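PDB 5DX9: trehalose-6-phosphate phosphatase from Cryptococcus neoformans, which belongs to the trehalose-phosphatase family of the HAD clan and holds a magnesium ion at its ligand pocket. Local coordinates for residues N19-T30 / D203-D212; R46-L54 / V295-E303. All coordinates share one frame; numbering follows the deposited sequence.

In the fold
From the N terminus the chain passes helix 8-17 and enters strand 21-25; the residues just after it include N26 and D28 of the magnesium site. Helix 45-56 follows. Strand 206-211 comes much later and lies beside strand 21-25; interaction 1 closes this loop of more than 170 residues inside the main sheet. Helix 291-306, near the C terminus, packs on helix 45-56 in interaction 2 and closes a loop of about 240 residues. The segments alternate along the chain, so the two loops cross. The contacts also touch, because F298 and L54 reach side chains of interaction 1. Together they tie the sheet to two helices on one face.

Interaction 1: residues N19-T30 / D203-D212; sequences NKRLLLFNYDGT and DVDLIFCAGD. Unlike the reference sequence in segment 19-30: N26 (reference Asp). With MG (magnesium ion), chain C; G6P (6-O-phosphono-alpha-D-glucopyranose), chain B; GLC (alpha-D-glucopyranose), chain D.
N26 and D212 meet at the magnesium ion. N26 OD1 binds it at 2.1 Å and D212 OD1 at 2.2 Å, and the carbonyl O of D28 is a third protein ligand. A phosphate oxygen of 6-O-phosphono-alpha-D-glucopyranose and two waters complete six ligands. N26 differs from the reference sequence, which has Asp here. With CG anti to the backbone N (chi1 -180°), the N26 amide turns OD1 to the metal and ND2 to the phosphate. N26 ND2 donates to phosphate O3P at 3.0 Å and to the backbone O of I65. T30 OG1 donates to N26 OD1 in the carbonyl plane, on a lone pair. K178 forms a salt bridge with D212 OD2, and R68 one with D28 OD2.

Behind the site, strands 21-25 and 206-211 run parallel. Their ladder includes L24 N to F208 O at 2.7 Å and ends with N26 N to A210 O at 3.0 Å. This last bond ties N26 to the strand that leads to D212. On one face F25 CE1 lies 3.7 Å from F208 CE2, the ring planes at 45°. On the other, L22 CB packs on I207 CG1. At the far end D205 OD2 takes N19 N at 2.9 Å through its syn lone pair, and OD1 takes K20 N. Metal ligands at the C-terminal ends of adjacent parallel strands are characteristic of the HAD Rossmann-like core.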
loop_
_atom_site.group_PDB
_atom_site.type_symbol
_atom_site.label_atom_id
_atom_site.label_comp_id
_atom_site.label_asym_id
_atom_site.label_seq_id
_atom_site.Cartn_x
_atom_site.Cartn_y
_atom_site.Cartn_z
ATOM N N ASN A 19 9.876 -20.693 3.177
ATOM C CA ASN A 19 9.148 -21.564 2.261
ATOM C C ASN A 19 8.198 -20.776 1.366
ATOM O O ASN A 19 8.171 -20.973 0.152
ATOM C CB ASN A 19 8.371 -22.626 3.041
ATOM C CG ASN A 19 9.283 -23.577 3.794
ATOM O OD1 ASN A 19 10.333 -23.981 3.287
ATOM N ND2 ASN A 19 8.890 -23.936 5.013
ATOM N N LYS A 20 7.417 -19.885 1.973
ATOM C CA LYS A 20 6.523 -19.015 1.216
ATOM C C LYS A 20 6.650 -17.569 1.684
ATOM O O LYS A 20 6.489 -17.270 2.866
ATOM C CB LYS A 20 5.075 -19.486 1.335
ATOM C CG LYS A 20 4.181 -18.959 0.226
ATOM C CD LYS A 20 3.396 -20.085 -0.422
ATOM C CE LYS A 20 2.923 -19.703 -1.812
ATOM N NZ LYS A 20 4.072 -19.556 -2.753
ATOM N N ARG A 21 6.925 -16.671 0.744
ATOM C CA ARG A 21 7.236 -15.288 1.082
ATOM C C ARG A 21 6.206 -14.294 0.540
ATOM O O ARG A 21 5.916 -14.268 -0.656
ATOM C CB ARG A 21 8.632 -14.937 0.565
ATOM C CG ARG A 21 9.717 -15.871 1.092
ATOM C CD ARG A 21 11.099 -15.449 0.632
ATOM N NE ARG A 21 11.301 -15.719 -0.786
ATOM C CZ ARG A 21 12.109 -16.661 -1.261
ATOM N NH1 ARG A 21 12.808 -17.421 -0.428
ATOM N NH2 ARG A 21 12.223 -16.836 -2.572
ATOM N N LEU A 22 5.655 -13.485 1.439
ATOM C CA LEU A 22 4.741 -12.412 1.063
ATOM C C LEU A 22 5.518 -11.107 0.915
ATOM O O LEU A 22 6.044 -10.575 1.894
ATOM C CB LEU A 22 3.626 -12.267 2.102
ATOM C CG LEU A 22 2.401 -11.430 1.724
ATOM C CD1 LEU A 22 1.771 -11.942 0.437
ATOM C CD2 LEU A 22 1.384 -11.437 2.856
ATOM N N LEU A 23 5.602 -10.601 -0.311
ATOM C CA LEU A 23 6.390 -9.405 -0.583
ATOM C C LEU A 23 5.501 -8.251 -1.044
ATOM O O LEU A 23 4.939 -8.283 -2.140
ATOM C CB LEU A 23 7.466 -9.698 -1.631
ATOM C CG LEU A 23 8.413 -10.860 -1.321
ATOM C CD1 LEU A 23 9.469 -11.013 -2.423
ATOM C CD2 LEU A 23 9.061 -10.677 0.046
ATOM N N LEU A 24 5.394 -7.227 -0.205
ATOM C CA LEU A 24 4.457 -6.136 -0.447
ATOM C C LEU A 24 5.170 -4.803 -0.629
ATOM O O LEU A 24 5.861 -4.330 0.273
ATOM C CB LEU A 24 3.458 -6.052 0.704
ATOM C CG LEU A 24 2.782 -7.388 1.019
ATOM C CD1 LEU A 24 1.951 -7.302 2.291
ATOM C CD2 LEU A 24 1.937 -7.854 -0.161
ATOM N N PHE A 25 4.993 -4.201 -1.802
ATOM C CA PHE A 25 5.654 -2.941 -2.130
ATOM C C PHE A 25 4.679 -1.815 -2.445
ATOM O O PHE A 25 3.842 -1.938 -3.343
ATOM C CB PHE A 25 6.584 -3.116 -3.331
ATOM C CG PHE A 25 7.686 -4.109 -3.112
ATOM C CD1 PHE A 25 8.915 -3.703 -2.617
ATOM C CD2 PHE A 25 7.500 -5.448 -3.418
ATOM C CE1 PHE A 25 9.932 -4.611 -2.425
ATOM C CE2 PHE A 25 8.513 -6.361 -3.228
ATOM C CZ PHE A 25 9.731 -5.945 -2.730
ATOM N N ASN A 26 4.800 -0.709 -1.715
ATOM C CA ASN A 26 4.191 0.546 -2.138
ATOM C C ASN A 26 4.914 0.995 -3.397
ATOM O O ASN A 26 6.002 0.495 -3.691
ATOM C CB ASN A 26 4.280 1.606 -1.036
ATOM C CG ASN A 26 3.653 2.931 -1.442
ATOM O OD1 ASN A 26 4.345 3.930 -1.612
ATOM N ND2 ASN A 26 2.342 2.941 -1.588
ATOM N N TYR A 27 4.331 1.916 -4.158
ATOM C CA TYR A 27 5.015 2.356 -5.368
ATOM C C TYR A 27 5.692 3.709 -5.223
ATOM O O TYR A 27 6.910 3.782 -5.102
ATOM C CB TYR A 27 4.074 2.409 -6.568
ATOM C CG TYR A 27 4.854 2.726 -7.823
ATOM C CD1 TYR A 27 5.817 1.841 -8.294
ATOM C CD2 TYR A 27 4.665 3.918 -8.513
ATOM C CE1 TYR A 27 6.553 2.118 -9.424
ATOM C CE2 TYR A 27 5.398 4.205 -9.654
ATOM C CZ TYR A 27 6.342 3.297 -10.103
ATOM O OH TYR A 27 7.088 3.555 -11.225
ATOM N N ASP A 28 4.906 4.779 -5.266
ATOM C CA ASP A 28 5.470 6.123 -5.225
ATOM C C ASP A 28 6.234 6.346 -3.928
ATOM O O ASP A 28 5.738 6.027 -2.850
ATOM C CB ASP A 28 4.370 7.177 -5.386
ATOM C CG ASP A 28 3.633 7.044 -6.701
ATOM O OD1 ASP A 28 4.269 7.253 -7.756
ATOM O OD2 ASP A 28 2.423 6.732 -6.680
ATOM N N GLY A 29 7.445 6.883 -4.044
ATOM C CA GLY A 29 8.280 7.156 -2.888
ATOM C C GLY A 29 8.887 5.907 -2.273
ATOM O O GLY A 29 9.715 5.986 -1.364
ATOM N N THR A 30 8.480 4.745 -2.770
ATOM C CA THR A 30 8.951 3.487 -2.212
ATOM C C THR A 30 9.767 2.685 -3.218
ATOM O O THR A 30 10.875 2.252 -2.917
ATOM C CB THR A 30 7.785 2.626 -1.711
ATOM O OG1 THR A 30 7.131 3.297 -0.624
ATOM C CG2 THR A 30 8.295 1.273 -1.233
ATOM N N ASP A 203 0.355 -19.862 4.942
ATOM C CA ASP A 203 1.611 -20.602 4.984
ATOM C C ASP A 203 2.819 -19.681 4.862
ATOM O O ASP A 203 3.961 -20.140 4.841
ATOM C CB ASP A 203 1.642 -21.660 3.880
ATOM C CG ASP A 203 1.397 -21.075 2.502
ATOM O OD1 ASP A 203 1.934 -21.636 1.523
ATOM O OD2 ASP A 203 0.674 -20.059 2.398
ATOM N N VAL A 204 2.562 -18.379 4.778
ATOM C CA VAL A 204 3.631 -17.390 4.705
ATOM C C VAL A 204 4.464 -17.393 5.982
ATOM O O VAL A 204 3.920 -17.365 7.086
ATOM C CB VAL A 204 3.070 -15.978 4.463
ATOM C CG1 VAL A 204 4.141 -14.928 4.704
ATOM C CG2 VAL A 204 2.513 -15.871 3.059
ATOM N N ASP A 205 5.785 -17.437 5.831
ATOM C CA ASP A 205 6.683 -17.433 6.984
ATOM C C ASP A 205 7.702 -16.298 6.899
ATOM O O ASP A 205 8.581 -16.173 7.751
ATOM C CB ASP A 205 7.396 -18.785 7.117
ATOM C CG ASP A 205 8.119 -19.192 5.850
ATOM O OD1 ASP A 205 7.837 -18.599 4.791
ATOM O OD2 ASP A 205 8.966 -20.110 5.912
ATOM N N LEU A 206 7.581 -15.474 5.863
ATOM C CA LEU A 206 8.364 -14.247 5.764
ATOM C C LEU A 206 7.530 -13.170 5.092
ATOM O O LEU A 206 7.066 -13.351 3.966
ATOM C CB LEU A 206 9.657 -14.469 4.981
ATOM C CG LEU A 206 10.573 -13.247 4.875
ATOM C CD1 LEU A 206 11.269 -12.982 6.200
ATOM C CD2 LEU A 206 11.588 -13.412 3.762
ATOM N N ILE A 207 7.335 -12.053 5.783
ATOM C CA ILE A 207 6.605 -10.934 5.205
ATOM C C ILE A 207 7.487 -9.699 5.094
ATOM O O ILE A 207 8.087 -9.260 6.075
ATOM C CB ILE A 207 5.350 -10.579 6.027
ATOM C CG1 ILE A 207 4.347 -11.733 6.000
ATOM C CG2 ILE A 207 4.699 -9.317 5.480
ATOM C CD1 ILE A 207 3.072 -11.444 6.762
ATOM N N PHE A 208 7.571 -9.151 3.888
ATOM C CA PHE A 208 8.205 -7.859 3.690
ATOM C C PHE A 208 7.164 -6.857 3.206
ATOM O O PHE A 208 6.367 -7.160 2.319
ATOM C CB PHE A 208 9.360 -7.945 2.694
ATOM C CG PHE A 208 10.050 -6.632 2.465
ATOM C CD1 PHE A 208 11.078 -6.220 3.297
ATOM C CD2 PHE A 208 9.652 -5.794 1.435
ATOM C CE1 PHE A 208 11.708 -5.008 3.095
ATOM C CE2 PHE A 208 10.277 -4.580 1.229
ATOM C CZ PHE A 208 11.306 -4.185 2.064
ATOM N N CYS A 209 7.173 -5.670 3.804
ATOM C CA CYS A 209 6.240 -4.608 3.440
ATOM C C CYS A 209 6.931 -3.259 3.553
ATOM O O CYS A 209 7.491 -2.931 4.597
ATOM C CB CYS A 209 4.995 -4.647 4.334
ATOM S SG CYS A 209 3.720 -3.394 3.963
ATOM N N ALA A 210 6.895 -2.481 2.476
ATOM C CA ALA A 210 7.533 -1.170 2.463
ATOM C C ALA A 210 6.580 -0.073 1.986
ATOM O O ALA A 210 5.734 -0.303 1.118
ATOM C CB ALA A 210 8.772 -1.203 1.595
ATOM N N GLY A 211 6.735 1.119 2.559
ATOM C CA GLY A 211 5.909 2.267 2.221
ATOM C C GLY A 211 6.504 3.548 2.778
ATOM O O GLY A 211 7.225 3.521 3.774
ATOM N N ASP A 212 6.194 4.676 2.150
ATOM C CA ASP A 212 6.829 5.938 2.515
ATOM C C ASP A 212 5.872 6.956 3.130
ATOM O O ASP A 212 6.310 7.942 3.719
ATOM C CB ASP A 212 7.485 6.555 1.286
ATOM C CG ASP A 212 6.467 7.033 0.275
ATOM O OD1 ASP A 212 5.522 6.267 -0.025
ATOM O OD2 ASP A 212 6.597 8.181 -0.201
HETATM MG MG MG C . 3.906 5.966 -1.555
HETATM C C1 G6P B . 0.731 9.752 -6.356
HETATM C C2 G6P B . -0.551 9.634 -7.168
HETATM C C3 G6P B . -1.770 10.005 -6.347
HETATM C C4 G6P B . -1.875 9.107 -5.131
HETATM C C5 G6P B . -0.554 8.886 -4.369
HETATM C C6 G6P B . -0.474 7.470 -3.768
HETATM O O1 G6P B . 1.064 11.108 -6.049
HETATM O O2 G6P B . -0.453 10.470 -8.319
HETATM O O3 G6P B . -2.966 9.807 -7.114
HETATM O O4 G6P B . -2.870 9.726 -4.304
HETATM O O5 G6P B . 0.645 8.984 -5.155
HETATM O O6 G6P B . 0.581 6.692 -4.388
HETATM P P G6P B . 1.309 5.467 -3.600
HETATM O O1P G6P B . 1.832 4.308 -4.586
HETATM O O2P G6P B . 2.483 6.003 -2.874
HETATM O O3P G6P B . 0.232 4.882 -2.558
HETATM C C1 GLC D . 2.366 11.211 -5.456
HETATM C C2 GLC D . 2.599 12.631 -4.936
HETATM C C3 GLC D . 2.778 13.611 -6.086
HETATM C C4 GLC D . 3.844 13.134 -7.064
HETATM C C5 GLC D . 3.562 11.703 -7.513
HETATM C C6 GLC D . 4.708 11.126 -8.343
HETATM O O2 GLC D . 1.490 13.019 -4.103
HETATM O O3 GLC D . 3.155 14.891 -5.567
HETATM O O4 GLC D . 3.867 14.038 -8.180
HETATM O O5 GLC D . 3.382 10.843 -6.390
HETATM O O6 GLC D . 5.953 11.302 -7.654
HETATM O O HOH W 1 4.219 8.030 -1.389
HETATM O O HOH W 2 2.455 5.517 -0.174
#

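Interaction 2: residues R46-L54 / V295-E303; sequences RTRNAIAAL and VEAFESLLE
R46 and E299 form the main polar link between helices 45-56 and 291-306. The arginine grips the carboxylate side-on with two nitrogens. R46 NE donates to OE2 of E299 at 3.0 Å, in the guanidinium plane and nearly straight. R46 NH2 donates to OE1 of E299 at 2.7 Å, tilted somewhat from that plane. The two flat groups are nearly coplanar, 16° apart, and the paired bonds should limit rotation of either group. The bend at chi3 of R46 (58°) turns its guanidinium edge to E299. E296 joins the network through a longer salt bridge, its OE2 lying 3.5 Å from R46 NH2. A water bridges the backbone O of R46 and E299 OE2.

Packing contacts follow along the helices beyond this ion pair. A methyl of V295, CG2, lies 3.6 Å from T47 OG1, whose hydroxyl is hydrogen-bonded to T44. A50 presents a small methyl group to V295 and L302. L302 reaches across with both branches: CD1 lies over A50 and A53, while CD2 touches L54 CD2 at 3.8 Å. L54 CD1 approaches the F298 ring obliquely, 3.9 Å from CD1 of F298. This is plain helix packing, with the short axes 9.7 Å apart and crossing at 54°.

L54 and F298 carry the contact inward to the main sheet. L54 rests on L23 and F25 of strand 21-25, and also on Y15 of helix 8-17. The F298 ring meets F25 and F208 edge-to-face, so both adjacent strands join its packing. L301 packs against helix 8-17, while T47 touches W77 of helix 70-77. The pair thus packs on the face of the sheet that carries F25 and F208, with helices 8-17 and 70-77 touching it.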
loop_
_atom_site.group_PDB
_atom_site.type_symbol
_atom_site.label_atom_id
_atom_site.label_comp_id
_atom_site.label_asym_id
_atom_site.label_seq_id
_atom_site.Cartn_x
_atom_site.Cartn_y
_atom_site.Cartn_z
ATOM N N ARG A 46 16.392 -1.305 -13.865
ATOM C CA ARG A 46 16.826 -2.133 -12.745
ATOM C C ARG A 46 15.665 -2.479 -11.818
ATOM O O ARG A 46 15.577 -3.600 -11.318
ATOM C CB ARG A 46 17.934 -1.427 -11.960
ATOM C CG ARG A 46 19.264 -1.361 -12.693
ATOM C CD ARG A 46 20.245 -0.433 -11.990
ATOM N NE ARG A 46 20.498 -0.824 -10.606
ATOM C CZ ARG A 46 21.252 -0.126 -9.761
ATOM N NH1 ARG A 46 21.824 0.999 -10.159
ATOM N NH2 ARG A 46 21.432 -0.550 -8.518
ATOM N N THR A 47 14.773 -1.518 -11.598
ATOM C CA THR A 47 13.624 -1.723 -10.721
ATOM C C THR A 47 12.670 -2.753 -11.307
ATOM O O THR A 47 12.233 -3.679 -10.620
ATOM C CB THR A 47 12.858 -0.408 -10.472
ATOM O OG1 THR A 47 13.687 0.497 -9.733
ATOM C CG2 THR A 47 11.580 -0.671 -9.691
ATOM N N ARG A 48 12.352 -2.583 -12.586
ATOM C CA ARG A 48 11.481 -3.509 -13.296
ATOM C C ARG A 48 12.058 -4.919 -13.272
ATOM O O ARG A 48 11.327 -5.894 -13.106
ATOM C CB ARG A 48 11.267 -3.039 -14.738
ATOM C CG ARG A 48 10.743 -4.113 -15.677
ATOM C CD ARG A 48 10.221 -3.508 -16.978
ATOM N NE ARG A 48 11.104 -2.469 -17.502
ATOM C CZ ARG A 48 10.906 -1.166 -17.328
ATOM N NH1 ARG A 48 9.851 -0.741 -16.644
ATOM N NH2 ARG A 48 11.759 -0.287 -17.840
ATOM N N ASN A 49 13.373 -5.019 -13.426
ATOM C CA ASN A 49 14.046 -6.313 -13.410
ATOM C C ASN A 49 13.953 -7.000 -12.050
ATOM O O ASN A 49 13.706 -8.204 -11.969
ATOM C CB ASN A 49 15.514 -6.156 -13.810
ATOM C CG ASN A 49 15.683 -5.743 -15.259
ATOM O OD1 ASN A 49 14.753 -5.844 -16.060
ATOM N ND2 ASN A 49 16.879 -5.283 -15.606
ATOM N N ALA A 50 14.149 -6.226 -10.986
ATOM C CA ALA A 50 14.138 -6.763 -9.629
ATOM C C ALA A 50 12.788 -7.381 -9.280
ATOM O O ALA A 50 12.717 -8.534 -8.853
ATOM C CB ALA A 50 14.496 -5.672 -8.628
ATOM N N ILE A 51 11.725 -6.606 -9.462
ATOM C CA ILE A 51 10.372 -7.074 -9.182
ATOM C C ILE A 51 10.028 -8.288 -10.036
ATOM O O ILE A 51 9.336 -9.200 -9.584
ATOM C CB ILE A 51 9.323 -5.971 -9.434
ATOM C CG1 ILE A 51 9.643 -4.724 -8.607
ATOM C CG2 ILE A 51 7.929 -6.481 -9.112
ATOM C CD1 ILE A 51 9.502 -4.926 -7.111
ATOM N N ALA A 52 10.513 -8.288 -11.273
ATOM C CA ALA A 52 10.279 -9.396 -12.190
ATOM C C ALA A 52 10.852 -10.693 -11.631
ATOM O O ALA A 52 10.155 -11.705 -11.551
ATOM C CB ALA A 52 10.879 -9.093 -13.550
ATOM N N ALA A 53 12.124 -10.651 -11.242
ATOM C CA ALA A 53 12.799 -11.812 -10.670
ATOM C C ALA A 53 12.076 -12.324 -9.430
ATOM O O ALA A 53 11.976 -13.533 -9.216
ATOM C CB ALA A 53 14.241 -11.471 -10.336
ATOM N N LEU A 54 11.574 -11.399 -8.617
ATOM C CA LEU A 54 10.838 -11.754 -7.410
ATOM C C LEU A 54 9.548 -12.486 -7.756
ATOM O O LEU A 54 9.139 -13.405 -7.051
ATOM C CB LEU A 54 10.521 -10.507 -6.579
ATOM C CG LEU A 54 11.689 -9.712 -5.996
ATOM C CD1 LEU A 54 11.168 -8.585 -5.115
ATOM C CD2 LEU A 54 12.621 -10.621 -5.214
ATOM N N VAL A 295 15.122 -0.862 -3.499
ATOM C CA VAL A 295 15.369 -1.696 -4.671
ATOM C C VAL A 295 16.717 -2.399 -4.586
ATOM O O VAL A 295 16.810 -3.602 -4.824
ATOM C CB VAL A 295 15.321 -0.874 -5.969
ATOM C CG1 VAL A 295 15.794 -1.715 -7.148
ATOM C CG2 VAL A 295 13.917 -0.346 -6.204
ATOM N N GLU A 296 17.755 -1.642 -4.247
ATOM C CA GLU A 296 19.106 -2.187 -4.142
ATOM C C GLU A 296 19.192 -3.295 -3.094
ATOM O O GLU A 296 19.977 -4.229 -3.236
ATOM C CB GLU A 296 20.107 -1.077 -3.815
ATOM C CG GLU A 296 20.277 -0.054 -4.929
ATOM C CD GLU A 296 21.409 0.920 -4.661
ATOM O OE1 GLU A 296 21.730 1.146 -3.473
ATOM O OE2 GLU A 296 21.982 1.451 -5.638
ATOM N N ALA A 297 18.387 -3.185 -2.045
ATOM C CA ALA A 297 18.327 -4.228 -1.027
ATOM C C ALA A 297 17.957 -5.567 -1.654
ATOM O O ALA A 297 18.528 -6.606 -1.319
ATOM C CB ALA A 297 17.331 -3.861 0.055
ATOM N N PHE A 298 16.999 -5.534 -2.571
ATOM C CA PHE A 298 16.551 -6.752 -3.219
ATOM C C PHE A 298 17.446 -7.120 -4.392
ATOM O O PHE A 298 17.520 -8.283 -4.771
ATOM C CB PHE A 298 15.098 -6.614 -3.667
ATOM C CG PHE A 298 14.109 -6.809 -2.556
ATOM C CD1 PHE A 298 13.681 -8.079 -2.209
ATOM C CD2 PHE A 298 13.617 -5.726 -1.850
ATOM C CE1 PHE A 298 12.776 -8.265 -1.185
ATOM C CE2 PHE A 298 12.710 -5.904 -0.826
ATOM C CZ PHE A 298 12.288 -7.174 -0.494
ATOM N N GLU A 299 18.135 -6.134 -4.957
ATOM C CA GLU A 299 19.108 -6.407 -6.007
ATOM C C GLU A 299 20.305 -7.168 -5.444
ATOM O O GLU A 299 20.758 -8.151 -6.030
ATOM C CB GLU A 299 19.578 -5.110 -6.669
ATOM C CG GLU A 299 18.553 -4.466 -7.589
ATOM C CD GLU A 299 19.093 -3.233 -8.279
ATOM O OE1 GLU A 299 19.558 -2.313 -7.576
ATOM O OE2 GLU A 299 19.062 -3.184 -9.525
ATOM N N SER A 300 20.820 -6.702 -4.310
ATOM C CA SER A 300 21.927 -7.380 -3.649
ATOM C C SER A 300 21.480 -8.761 -3.205
ATOM O O SER A 300 22.214 -9.739 -3.346
ATOM C CB SER A 300 22.430 -6.572 -2.453
ATOM O OG SER A 300 22.891 -5.299 -2.864
ATOM N N LEU A 301 20.262 -8.830 -2.679
ATOM C CA LEU A 301 19.674 -10.087 -2.242
ATOM C C LEU A 301 19.556 -11.065 -3.407
ATOM O O LEU A 301 19.939 -12.230 -3.294
ATOM C CB LEU A 301 18.301 -9.841 -1.612
ATOM C CG LEU A 301 17.492 -11.069 -1.191
ATOM C CD1 LEU A 301 18.349 -11.991 -0.350
ATOM C CD2 LEU A 301 16.243 -10.662 -0.421
ATOM N N LEU A 302 19.028 -10.578 -4.525
ATOM C CA LEU A 302 18.837 -11.404 -5.712
ATOM C C LEU A 302 20.154 -11.963 -6.241
ATOM O O LEU A 302 20.248 -13.152 -6.550
ATOM C CB LEU A 302 18.126 -10.603 -6.804
ATOM C CG LEU A 302 16.629 -10.411 -6.551
ATOM C CD1 LEU A 302 16.047 -9.381 -7.502
ATOM C CD2 LEU A 302 15.903 -11.741 -6.673
ATOM N N GLU A 303 21.164 -11.106 -6.347
ATOM C CA GLU A 303 22.485 -11.541 -6.780
ATOM C C GLU A 303 23.028 -12.667 -5.900
ATOM O O GLU A 303 23.591 -13.640 -6.402
ATOM C CB GLU A 303 23.466 -10.372 -6.780
ATOM C CG GLU A 303 24.891 -10.799 -6.500
ATOM C CD GLU A 303 25.896 -10.143 -7.424
ATOM O OE1 GLU A 303 25.495 -9.255 -8.208
ATOM O OE2 GLU A 303 27.087 -10.522 -7.365
HETATM O O HOH W 3 17.665 -4.970 -10.894
#